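Local structure of putative Glycosidase (Bacteroides thetaiotaomicron, 3R67) at residues L135-L146 with F173-I182. The protein is a putative glycosidase, probably built as a five-bladed beta-propeller of the kind found in related carbohydrate-active proteins. Sequence-based numbering, arbitrary orientation. Where two conformers were deposited one is given.
With EDO (1,2-ethanediol), chain I.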
# COMPACT_ATOMS: atom_id res chain seq x y z
N LEU A 135 4.94 6.12 2.71
CA LEU A 135 3.87 6.88 2.06
C LEU A 135 2.57 6.38 2.60
O LEU A 135 2.29 5.18 2.46
CB LEU A 135 3.95 6.76 0.53
CG LEU A 135 5.14 7.42 -0.12
CD1 LEU A 135 5.42 6.80 -1.41
CD2 LEU A 135 4.98 8.93 -0.23
N TYR A 136 1.81 7.24 3.29
CA TYR A 136 0.56 6.81 3.90
C TYR A 136 -0.53 7.86 3.73
O TYR A 136 -0.26 8.98 3.28
CB TYR A 136 0.82 6.55 5.41
CG TYR A 136 1.16 7.80 6.21
CD1 TYR A 136 2.45 8.33 6.21
CD2 TYR A 136 0.19 8.41 7.01
CE1 TYR A 136 2.75 9.48 6.93
CE2 TYR A 136 0.49 9.56 7.75
CZ TYR A 136 1.78 10.09 7.71
OH TYR A 136 2.11 11.21 8.45
N THR A 137 -1.75 7.51 4.12
CA THR A 137 -2.88 8.44 4.08
C THR A 137 -3.14 9.05 5.44
O THR A 137 -3.29 8.33 6.42
CB THR A 137 -4.15 7.72 3.61
OG1 THR A 137 -3.89 6.96 2.45
CG2 THR A 137 -5.32 8.67 3.38
N GLN A 138 -3.26 10.37 5.46
CA GLN A 138 -3.69 11.20 6.59
C GLN A 138 -5.19 11.33 6.50
O GLN A 138 -5.66 11.73 5.44
CB GLN A 138 -3.00 12.57 6.58
CG GLN A 138 -1.51 12.51 6.79
CD GLN A 138 -0.88 13.88 6.74
OE1 GLN A 138 -1.14 14.68 5.82
NE2 GLN A 138 0.03 14.14 7.65
N TRP A 139 -5.95 10.98 7.57
CA TRP A 139 -7.41 11.04 7.47
C TRP A 139 -7.98 11.78 8.69
O TRP A 139 -7.83 11.34 9.82
CB TRP A 139 -7.98 9.62 7.34
CG TRP A 139 -9.48 9.49 7.24
CD1 TRP A 139 -10.27 8.67 7.98
CD2 TRP A 139 -10.35 10.20 6.34
NE1 TRP A 139 -11.58 8.77 7.56
CE2 TRP A 139 -11.66 9.69 6.55
CE3 TRP A 139 -10.15 11.14 5.32
CZ2 TRP A 139 -12.76 10.13 5.81
CZ3 TRP A 139 -11.24 11.57 4.58
CH2 TRP A 139 -12.53 11.07 4.83
N ASN A 140 -8.59 12.95 8.44
CA ASN A 140 -9.17 13.79 9.50
C ASN A 140 -10.71 13.82 9.37
O ASN A 140 -11.37 14.66 9.99
CB ASN A 140 -8.58 15.21 9.47
CG ASN A 140 -8.83 16.00 8.20
OD1 ASN A 140 -9.47 15.53 7.26
ND2 ASN A 140 -8.34 17.23 8.15
N ARG A 141 -11.26 12.91 8.53
CA ARG A 141 -12.68 12.68 8.18
C ARG A 141 -13.22 13.82 7.27
O ARG A 141 -14.39 13.78 6.88
CB ARG A 141 -13.59 12.50 9.42
CG ARG A 141 -13.16 11.32 10.26
CD ARG A 141 -14.10 10.96 11.36
NE ARG A 141 -13.48 9.89 12.15
CZ ARG A 141 -13.78 9.58 13.40
NH1 ARG A 141 -14.69 10.29 14.07
NH2 ARG A 141 -13.13 8.60 14.02
N LYS A 142 -12.34 14.77 6.88
CA LYS A 142 -12.66 15.88 5.99
C LYS A 142 -11.93 15.66 4.66
O LYS A 142 -12.55 15.67 3.60
CB LYS A 142 -12.32 17.23 6.62
CG LYS A 142 -13.26 17.58 7.79
CD LYS A 142 -12.82 18.81 8.57
CE LYS A 142 -13.94 19.41 9.41
NZ LYS A 142 -14.49 18.51 10.46
N GLN A 143 -10.62 15.41 4.73
CA GLN A 143 -9.86 15.16 3.52
C GLN A 143 -8.76 14.11 3.75
O GLN A 143 -8.13 14.07 4.81
CB GLN A 143 -9.24 16.46 3.01
CG GLN A 143 -8.66 16.34 1.62
CD GLN A 143 -7.77 17.47 1.37
OE1 GLN A 143 -6.60 17.25 1.08
NE2 GLN A 143 -8.29 18.69 1.53
N ALA A 144 -8.54 13.27 2.72
CA ALA A 144 -7.49 12.25 2.65
C ALA A 144 -6.30 12.83 1.93
O ALA A 144 -6.45 13.34 0.82
CB ALA A 144 -8.00 10.98 1.96
N ARG A 145 -5.14 12.80 2.55
CA ARG A 145 -3.91 13.33 1.96
C ARG A 145 -2.78 12.31 2.04
O ARG A 145 -2.54 11.73 3.10
CB ARG A 145 -3.46 14.64 2.65
CG ARG A 145 -4.39 15.83 2.52
CD ARG A 145 -3.89 17.02 3.33
NE ARG A 145 -4.70 18.22 3.12
CZ ARG A 145 -5.78 18.55 3.83
NH1 ARG A 145 -6.20 17.77 4.82
NH2 ARG A 145 -6.45 19.66 3.55
N LEU A 146 -2.07 12.11 0.92
CA LEU A 146 -0.86 11.28 0.86
C LEU A 146 0.28 12.03 1.56
O LEU A 146 0.63 13.13 1.14
CB LEU A 146 -0.52 10.96 -0.62
CG LEU A 146 0.74 10.17 -0.91
CD1 LEU A 146 0.66 8.76 -0.32
CD2 LEU A 146 0.98 10.12 -2.43
N PHE A 173 -2.12 20.94 -2.07
CA PHE A 173 -2.04 20.68 -0.62
C PHE A 173 -3.37 20.08 -0.09
O PHE A 173 -3.34 19.20 0.78
CB PHE A 173 -1.68 21.96 0.17
CG PHE A 173 -1.52 21.71 1.66
CD1 PHE A 173 -0.30 21.29 2.18
CD2 PHE A 173 -2.58 21.89 2.53
CE1 PHE A 173 -0.15 21.05 3.55
CE2 PHE A 173 -2.44 21.63 3.90
CZ PHE A 173 -1.22 21.23 4.41
N ASP A 174 -4.52 20.57 -0.62
CA ASP A 174 -5.87 20.14 -0.25
C ASP A 174 -6.45 19.10 -1.24
O ASP A 174 -7.65 18.81 -1.20
CB ASP A 174 -6.80 21.36 -0.19
CG ASP A 174 -6.43 22.40 0.85
OD1 ASP A 174 -6.00 22.01 1.97
OD2 ASP A 174 -6.65 23.61 0.58
N GLU A 175 -5.59 18.52 -2.11
CA GLU A 175 -6.00 17.50 -3.08
C GLU A 175 -6.21 16.14 -2.39
O GLU A 175 -5.34 15.72 -1.62
CB GLU A 175 -4.94 17.39 -4.19
CG GLU A 175 -5.34 16.55 -5.40
CD GLU A 175 -6.40 17.14 -6.30
OE1 GLU A 175 -6.54 18.38 -6.34
OE2 GLU A 175 -7.04 16.35 -7.04
N PHE A 176 -7.34 15.44 -2.70
CA PHE A 176 -7.67 14.12 -2.14
C PHE A 176 -6.70 13.09 -2.73
O PHE A 176 -6.82 12.74 -3.91
CB PHE A 176 -9.15 13.76 -2.42
CG PHE A 176 -9.94 13.20 -1.25
CD1 PHE A 176 -10.61 14.06 -0.37
CD2 PHE A 176 -10.06 11.83 -1.06
CE1 PHE A 176 -11.35 13.55 0.71
CE2 PHE A 176 -10.82 11.32 0.02
CZ PHE A 176 -11.45 12.18 0.90
N SER A 177 -5.68 12.66 -1.92
CA SER A 177 -4.63 11.75 -2.39
C SER A 177 -4.36 10.62 -1.40
O SER A 177 -4.65 10.74 -0.21
CB SER A 177 -3.34 12.51 -2.64
OG SER A 177 -2.89 13.17 -1.48
N LYS A 178 -3.82 9.51 -1.94
CA LYS A 178 -3.51 8.27 -1.24
C LYS A 178 -2.89 7.24 -2.19
O LYS A 178 -2.90 7.47 -3.40
CB LYS A 178 -4.78 7.67 -0.60
CG LYS A 178 -5.95 7.42 -1.55
CD LYS A 178 -7.02 6.48 -0.97
CE LYS A 178 -7.72 6.98 0.27
NZ LYS A 178 -8.67 5.95 0.77
N SER A 179 -2.40 6.11 -1.64
CA SER A 179 -1.90 4.90 -2.29
C SER A 179 -0.74 5.18 -3.28
O SER A 179 -0.95 5.26 -4.48
CB SER A 179 -3.04 4.21 -3.03
OG SER A 179 -4.14 4.06 -2.15
N ALA A 180 0.49 5.24 -2.76
CA ALA A 180 1.67 5.53 -3.59
C ALA A 180 2.64 4.36 -3.64
O ALA A 180 2.99 3.76 -2.61
CB ALA A 180 2.38 6.75 -3.06
N SER A 181 3.10 4.09 -4.85
CA SER A 181 4.05 3.04 -5.19
C SER A 181 5.35 3.63 -5.73
O SER A 181 5.42 3.97 -6.91
CB SER A 181 3.44 2.10 -6.22
OG SER A 181 2.28 1.49 -5.67
N ILE A 182 6.38 3.76 -4.87
CA ILE A 182 7.72 4.25 -5.27
C ILE A 182 8.38 3.21 -6.17
O ILE A 182 8.21 2.03 -5.91
CB ILE A 182 8.61 4.60 -4.02
CG1 ILE A 182 8.13 5.91 -3.38
CG2 ILE A 182 10.11 4.77 -4.42
CD1 ILE A 182 9.01 6.42 -2.14
C1 EDO I . -10.06 7.56 4.12
O1 EDO I . -9.12 6.82 3.35
C2 EDO I . -11.29 7.88 3.28
O2 EDO I . -10.87 8.70 2.19
O HOH W 1 0.74 5.20 0.23
O HOH W 2 -1.74 5.53 1.20
O HOH W 3 -6.07 5.27 2.80
O HOH W 4 -0.34 15.31 -0.73
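S177 N donates to A144 O (2.9 Å), a backbone bond tying the loop ahead of strand 180-187 to the hairpin of strands 132-139 and 144-151, whose turn carries an Asx motif at N140. Two residues on from A144, L146 N gives a nearly straight bond (174°) to S177 OG at 2.7 Å; the S177 chi1 of 59° turns this hydroxyl toward the strand, where it can accept. R145, extended from CG to NE, uses one edge of its guanidinium: NE bonds F173 O at 2.9 Å, and NH2 forms a salt bridge to the anti side of D174 OD1, its plane turned 71° from the carboxylate. The F176 ring lies with one face over A144 CB (3.9 Å to the centroid), while its CZ meets W139 CZ3. 1,2-Ethanediol covers a face of the W139 indole and takes a bond from K178 NZ. Farther along, in the conformer given, L135 CD1 touches A180 CB (3.5 Å) and I182 CG1, and L146 CD2 touches A180 CB. Water links T137 OG1 to S179 N. The loop probably leads from one propeller blade into the next; S179 OG bonds E247, and M202 of strand 199-204 touches L135, A180 and I182.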